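Local coordinates for D-methionine-binding lipoprotein MetQ (PDB 4YAH) that serves as the substrate-binding protein of an ATP-driven D-methionine permease, holding methionine in the cleft between its two lobes, at residues D55-D60 with F246-Q251; N73-L76 with D80-A83; L148-K151 with I155-K158. All blocks are in the same frame, centred on the assembly; numbering follows the deposited sequence.

Interaction 1: residues D55-D60 with F246-Q251; sequences DKYGLD and FVQAYQ
Tyr57 and Gln248 meet at the phenol end of the tyrosine, where OH lies 3.4 Å from Gln248 CB, and the two side chains cross at about a right angle. The tyrosine approaches Gln248 at the root of its chain, while the amide, beyond an extended run from CG, is turned 57° from the ring plane. Although Tyr57 OH comes within 3.7 Å of Gln248 OE1, the pair makes no hydrogen bond; the amide instead turns its NE2 to the carbonyl of Lys244, one turn back in the same helix. With CG set opposite its own carbonyl carbon (chi1 -52°), the tyrosine ring reaches across to helix 241-250. Lys56 follows alongside: its CG sits over one face of the Tyr57 ring, 3.7 Å above the plane and toward the rim, and its NZ donates to Tyr57 OH at 2.6 Å. The same ammonium continues through a water, which accepts from Lys56 NZ at 3.1 Å and donates to Gln248 O at 2.9 Å. Beyond Gly58, the first residue past helix 41-57, with positive phi, Leu59 rests CD2 against the backbone of Phe246, 4.2 Å from its N, and also lies on Asn242 and Lys245. Helices 41-57 and 241-250 pack against each other next to the six-stranded sheet, Ala249 lying on Val52 and Ala53 while Phe246 turns inward to Ile231. Replacing Tyr57 with a leucine would probably leave Lys56 NZ without its hydroxyl acceptor and free the lysine chain to turn away from the bridging water. Chemically the contact runs from loose van der Waals touch at Leu59 to a hydrated polar part at Lys56 and Gln248, where the link between 55-60 and 246-251 passes through the water.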
# COMPACT_ATOMS: atom_id res chain seq x y z
N ASP A 55 -15.16 -20.29 -8.43
CA ASP A 55 -16.54 -20.35 -8.88
C ASP A 55 -16.70 -20.10 -10.38
O ASP A 55 -17.49 -20.78 -11.04
CB ASP A 55 -17.39 -19.33 -8.11
CG ASP A 55 -17.53 -19.67 -6.63
OD1 ASP A 55 -17.13 -20.79 -6.23
OD2 ASP A 55 -18.06 -18.82 -5.88
N LYS A 56 -15.97 -19.13 -10.91
CA LYS A 56 -16.13 -18.71 -12.30
C LYS A 56 -15.34 -19.59 -13.26
O LYS A 56 -15.82 -19.87 -14.36
CB LYS A 56 -15.70 -17.25 -12.46
CG LYS A 56 -16.01 -16.62 -13.81
CD LYS A 56 -16.63 -15.23 -13.62
CE LYS A 56 -16.54 -14.37 -14.87
NZ LYS A 56 -15.19 -13.74 -15.01
N TYR A 57 -14.15 -20.02 -12.85
CA TYR A 57 -13.26 -20.77 -13.75
C TYR A 57 -12.83 -22.14 -13.24
O TYR A 57 -12.20 -22.90 -13.98
CB TYR A 57 -11.98 -19.99 -14.01
CG TYR A 57 -12.24 -18.60 -14.49
CD1 TYR A 57 -12.75 -18.35 -15.76
CD2 TYR A 57 -11.97 -17.51 -13.67
CE1 TYR A 57 -12.99 -17.08 -16.19
CE2 TYR A 57 -12.21 -16.23 -14.09
CZ TYR A 57 -12.72 -16.02 -15.35
OH TYR A 57 -12.95 -14.74 -15.77
N GLY A 58 -13.13 -22.45 -11.99
CA GLY A 58 -12.58 -23.65 -11.38
C GLY A 58 -11.07 -23.56 -11.30
O GLY A 58 -10.39 -24.58 -11.26
N LEU A 59 -10.54 -22.34 -11.27
CA LEU A 59 -9.10 -22.11 -11.15
C LEU A 59 -8.67 -22.29 -9.69
O LEU A 59 -9.33 -21.78 -8.79
CB LEU A 59 -8.73 -20.70 -11.63
CG LEU A 59 -7.26 -20.30 -11.50
CD1 LEU A 59 -6.40 -21.13 -12.44
CD2 LEU A 59 -7.10 -18.81 -11.77
N ASP A 60 -7.56 -22.98 -9.48
CA ASP A 60 -7.05 -23.21 -8.14
C ASP A 60 -6.01 -22.14 -7.80
O ASP A 60 -4.84 -22.26 -8.16
CB ASP A 60 -6.44 -24.61 -8.03
CG ASP A 60 -5.97 -24.95 -6.63
OD1 ASP A 60 -6.34 -24.22 -5.67
OD2 ASP A 60 -5.24 -25.96 -6.48
N PHE A 246 -7.05 -14.77 -13.00
CA PHE A 246 -6.97 -14.24 -11.65
C PHE A 246 -7.30 -12.75 -11.68
O PHE A 246 -7.99 -12.23 -10.80
CB PHE A 246 -5.59 -14.45 -11.05
CG PHE A 246 -5.46 -13.88 -9.69
CD1 PHE A 246 -6.13 -14.46 -8.64
CD2 PHE A 246 -4.74 -12.73 -9.48
CE1 PHE A 246 -6.05 -13.93 -7.37
CE2 PHE A 246 -4.66 -12.18 -8.20
CZ PHE A 246 -5.31 -12.79 -7.16
N VAL A 247 -6.80 -12.05 -12.69
CA VAL A 247 -7.06 -10.62 -12.79
C VAL A 247 -8.56 -10.40 -12.92
O VAL A 247 -9.11 -9.52 -12.27
CB VAL A 247 -6.31 -10.00 -13.98
CG1 VAL A 247 -6.80 -8.58 -14.28
CG2 VAL A 247 -4.81 -10.00 -13.70
N GLN A 248 -9.22 -11.18 -13.76
CA GLN A 248 -10.66 -11.01 -13.95
C GLN A 248 -11.43 -11.32 -12.67
O GLN A 248 -12.44 -10.67 -12.38
CB GLN A 248 -11.15 -11.88 -15.12
CG GLN A 248 -10.85 -11.23 -16.48
CD GLN A 248 -11.04 -12.15 -17.68
OE1 GLN A 248 -12.11 -12.18 -18.29
NE2 GLN A 248 -9.98 -12.87 -18.05
N ALA A 249 -10.94 -12.28 -11.90
CA ALA A 249 -11.58 -12.65 -10.64
C ALA A 249 -11.44 -11.54 -9.61
O ALA A 249 -12.38 -11.21 -8.89
CB ALA A 249 -10.98 -13.95 -10.12
N TYR A 250 -10.25 -10.96 -9.54
CA TYR A 250 -10.00 -9.89 -8.58
C TYR A 250 -10.81 -8.64 -8.94
O TYR A 250 -11.37 -7.95 -8.07
CB TYR A 250 -8.51 -9.58 -8.55
CG TYR A 250 -8.01 -8.96 -7.25
CD1 TYR A 250 -7.17 -9.66 -6.41
CD2 TYR A 250 -8.38 -7.68 -6.88
CE1 TYR A 250 -6.69 -9.10 -5.24
CE2 TYR A 250 -7.90 -7.11 -5.70
CZ TYR A 250 -7.07 -7.84 -4.88
OH TYR A 250 -6.58 -7.31 -3.70
N GLN A 251 -10.85 -8.32 -10.23
CA GLN A 251 -11.57 -7.15 -10.72
C GLN A 251 -13.07 -7.47 -10.87
O GLN A 251 -13.62 -7.46 -11.98
CB GLN A 251 -10.98 -6.70 -12.05
CG GLN A 251 -9.51 -6.36 -11.96
CD GLN A 251 -8.95 -5.86 -13.28
OE1 GLN A 251 -9.50 -6.15 -14.36
NE2 GLN A 251 -7.86 -5.10 -13.22
O HOH W 1 -15.07 -11.87 -12.53

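Interaction 2: residues N73-L76 with D80-A83; sequences NEAL and DIDA
Ala75 and Asp80 are joined near the end of helix 71-78 by a backbone bond from residue i+5 back to residue i, a 6→1 bond consistent with a Schellman-type end, at the turn from helix to strand in a beta-alpha-beta crossover that joins strands 60-66 and 83-88. At the start of the segment, Asn73 points its amide inward, ND2 bonding to Gln95 and to Gln87, a residue of the methionine pocket. Glu74 makes a salt bridge with Arg99. Ala75 then takes the bond: its O accepts from Asp80 N at 2.8 Å, with a bent N-H...O angle of 134°, and a weak second bond comes from Ile81 N at 3.4 Å, so one carbonyl gathers two successive amides. Its CB meets Ile81 CD1 at 3.9 Å. Ile81 CG1, placed between its backbone N and carbonyl carbon (chi1 57°), folds back against the helix and presses on Leu76 N at 3.5 Å. Leu76 adds to the packing, its CB 4.0 Å from Ile81 CG1, while Arg234 reaches in from strand 229-234 to bond with Leu76 O. With CG anti to the backbone N (chi1 177°), the leucine branch extends along the departing chain until its CD1 lies 3.3 Å from Asp82 O.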
# COMPACT_ATOMS: atom_id res chain seq x y z
N ASN A 73 8.18 -9.35 -4.05
CA ASN A 73 8.78 -9.18 -5.37
C ASN A 73 9.98 -10.13 -5.57
O ASN A 73 10.19 -10.61 -6.68
CB ASN A 73 9.20 -7.73 -5.60
CG ASN A 73 8.05 -6.87 -6.06
OD1 ASN A 73 7.04 -7.37 -6.57
ND2 ASN A 73 8.19 -5.57 -5.90
N GLU A 74 10.73 -10.41 -4.50
CA GLU A 74 11.80 -11.41 -4.57
C GLU A 74 11.24 -12.78 -4.94
O GLU A 74 11.78 -13.47 -5.81
CB GLU A 74 12.55 -11.52 -3.23
CG GLU A 74 13.26 -10.24 -2.81
CD GLU A 74 14.24 -10.46 -1.65
OE1 GLU A 74 14.30 -11.59 -1.11
OE2 GLU A 74 14.95 -9.49 -1.29
N ALA A 75 10.15 -13.14 -4.29
CA ALA A 75 9.51 -14.43 -4.50
C ALA A 75 9.04 -14.55 -5.94
O ALA A 75 9.19 -15.58 -6.58
CB ALA A 75 8.35 -14.60 -3.53
N LEU A 76 8.44 -13.48 -6.44
CA LEU A 76 7.96 -13.46 -7.81
C LEU A 76 9.10 -13.58 -8.81
O LEU A 76 9.03 -14.37 -9.74
CB LEU A 76 7.18 -12.16 -8.06
CG LEU A 76 6.66 -11.94 -9.47
CD1 LEU A 76 5.78 -13.09 -9.92
CD2 LEU A 76 5.92 -10.62 -9.56
N ASP A 80 9.05 -18.31 -7.25
CA ASP A 80 8.41 -18.98 -6.12
C ASP A 80 6.90 -18.76 -6.10
O ASP A 80 6.16 -19.54 -5.51
CB ASP A 80 9.00 -18.50 -4.79
CG ASP A 80 10.43 -18.98 -4.59
OD1 ASP A 80 10.82 -19.98 -5.21
OD2 ASP A 80 11.16 -18.36 -3.80
N ILE A 81 6.48 -17.65 -6.71
CA ILE A 81 5.06 -17.38 -6.92
C ILE A 81 4.88 -16.87 -8.35
O ILE A 81 5.85 -16.45 -8.99
CB ILE A 81 4.51 -16.36 -5.89
CG1 ILE A 81 5.31 -15.05 -5.96
CG2 ILE A 81 4.56 -16.95 -4.49
CD1 ILE A 81 4.79 -13.96 -5.01
N ASP A 82 3.65 -16.92 -8.85
CA ASP A 82 3.33 -16.53 -10.22
C ASP A 82 3.00 -15.05 -10.39
O ASP A 82 3.20 -14.46 -11.46
CB ASP A 82 2.14 -17.34 -10.70
CG ASP A 82 2.42 -18.85 -10.77
OD1 ASP A 82 1.98 -19.60 -9.86
OD2 ASP A 82 3.09 -19.29 -11.73
N ALA A 83 2.45 -14.46 -9.33
CA ALA A 83 1.98 -13.09 -9.36
C ALA A 83 1.98 -12.57 -7.95
O ALA A 83 2.03 -13.37 -7.00
CB ALA A 83 0.58 -13.00 -9.93

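Interaction 3: residues L148-K151 with I155-K158; sequences LLQK and IKLK
Gln150 holds the returning chain by a side-chain to backbone bond: its OE1 accepts from Leu157 N at 2.8 Å, fixing the short strand 156-157, half of a two-stranded antiparallel sheet with 170-172, against the end of helix 139-151. That helix also bears Asn141 and Arg144 of the methionine pocket, farther back toward its N-terminus. The bond is nearly straight at the hydrogen, 163°, but the donor stands above the carbonyl plane of the amide. Gln150 gets there with its CG anti to the backbone N (chi1 175°) and the chain extended beyond, running to the strand so that Leu157 CB comes 3.5 Å from Gln150 OE1.

The tight part of the contact lies deeper. Ile155 CD1 packs against Leu149 CB at 3.7 Å, and Ile155 also touches Leu146 of the same helix. Leu157 turns to Leu147 and, on the side of strand 170-172, to Val170. Between this apolar patch and the polar outer part, the CA of Gln150 makes a CA-H...O contact with Ile155 O at 3.3 Å.

Water takes over on the outer side. One molecule bridges the backbone, donating to both Gln150 O and Ile155 O, which make no direct hydrogen bond across the segments. Lys156 starts away from the helix, and the bend at its last torsion brings NZ to a second water. That water donates to Gln150 OE1 at 2.7 Å and to Leu157 O at 2.7 Å, and accepts a weak bond from Lys156 NZ at 3.0 Å.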
# COMPACT_ATOMS: atom_id res chain seq x y z
N LEU A 148 1.94 14.29 1.77
CA LEU A 148 0.73 14.40 2.58
C LEU A 148 0.94 15.39 3.73
O LEU A 148 0.06 16.22 4.02
CB LEU A 148 0.31 13.02 3.10
CG LEU A 148 -0.96 12.98 3.96
CD1 LEU A 148 -2.13 13.66 3.28
CD2 LEU A 148 -1.33 11.55 4.30
N LEU A 149 2.11 15.33 4.37
CA LEU A 149 2.45 16.25 5.45
C LEU A 149 2.50 17.69 4.93
O LEU A 149 2.18 18.64 5.66
CB LEU A 149 3.78 15.86 6.08
CG LEU A 149 3.74 14.52 6.83
CD1 LEU A 149 5.12 14.14 7.34
CD2 LEU A 149 2.74 14.52 7.97
N GLN A 150 2.90 17.85 3.67
CA GLN A 150 2.92 19.17 3.05
C GLN A 150 1.48 19.63 2.77
O GLN A 150 1.12 20.79 3.01
CB GLN A 150 3.75 19.16 1.76
CG GLN A 150 3.69 20.50 0.98
CD GLN A 150 4.60 20.51 -0.23
OE1 GLN A 150 5.59 21.24 -0.26
NE2 GLN A 150 4.28 19.69 -1.23
N LYS A 151 0.67 18.72 2.25
CA LYS A 151 -0.72 19.01 1.94
C LYS A 151 -1.48 19.55 3.16
O LYS A 151 -2.30 20.46 3.02
CB LYS A 151 -1.41 17.77 1.40
CG LYS A 151 -2.90 17.88 1.15
CD LYS A 151 -3.45 16.51 0.77
CE LYS A 151 -4.95 16.41 0.96
NZ LYS A 151 -5.69 17.19 -0.07
N ILE A 155 4.65 20.93 6.77
CA ILE A 155 5.97 21.17 6.20
C ILE A 155 5.82 21.75 4.81
O ILE A 155 4.74 21.69 4.20
CB ILE A 155 6.82 19.88 6.11
CG1 ILE A 155 6.13 18.86 5.19
CG2 ILE A 155 7.06 19.30 7.48
CD1 ILE A 155 6.90 17.55 5.03
N LYS A 156 6.91 22.30 4.29
CA LYS A 156 6.97 22.67 2.88
C LYS A 156 8.20 22.03 2.28
O LYS A 156 9.27 21.98 2.90
CB LYS A 156 6.99 24.19 2.69
CG LYS A 156 6.93 24.61 1.22
CD LYS A 156 6.78 26.12 1.07
CE LYS A 156 7.37 26.59 -0.25
NZ LYS A 156 7.08 25.67 -1.40
N LEU A 157 8.03 21.53 1.06
CA LEU A 157 9.10 20.88 0.32
C LEU A 157 9.63 21.75 -0.82
O LEU A 157 8.91 22.61 -1.34
CB LEU A 157 8.61 19.56 -0.27
CG LEU A 157 8.02 18.55 0.71
CD1 LEU A 157 7.37 17.46 -0.09
CD2 LEU A 157 9.11 18.02 1.63
N LYS A 158 10.87 21.48 -1.19
CA LYS A 158 11.49 22.10 -2.36
C LYS A 158 10.66 21.89 -3.61
O LYS A 158 9.93 20.92 -3.74
CB LYS A 158 12.89 21.52 -2.60
CG LYS A 158 13.96 22.02 -1.67
CD LYS A 158 15.33 21.51 -2.11
CE LYS A 158 16.39 21.79 -1.05
NZ LYS A 158 17.76 21.43 -1.52
O HOH W 2 6.37 22.88 -2.29
O HOH W 3 2.81 23.40 3.12

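How the interactions relate
The three contacts divide between the two lobes of a periplasmic-binding-protein fold. Interactions 1 and 2 belong to the lobe built on the six-stranded sheet, their centres about 19 Å apart and their nearest atoms about 5 Å apart without touching. Interaction 3 lies across the chain's centre in the lobe with the five-stranded sheet, about 41 Å from interaction 1 and about 35 Å from interaction 2, centre to centre. Along the chain, interaction 2 comes before interaction 3, and both fall between the two halves of interaction 1. The chain thus crosses to the second lobe and returns, and interaction 1 joins its early and late helices within one lobe.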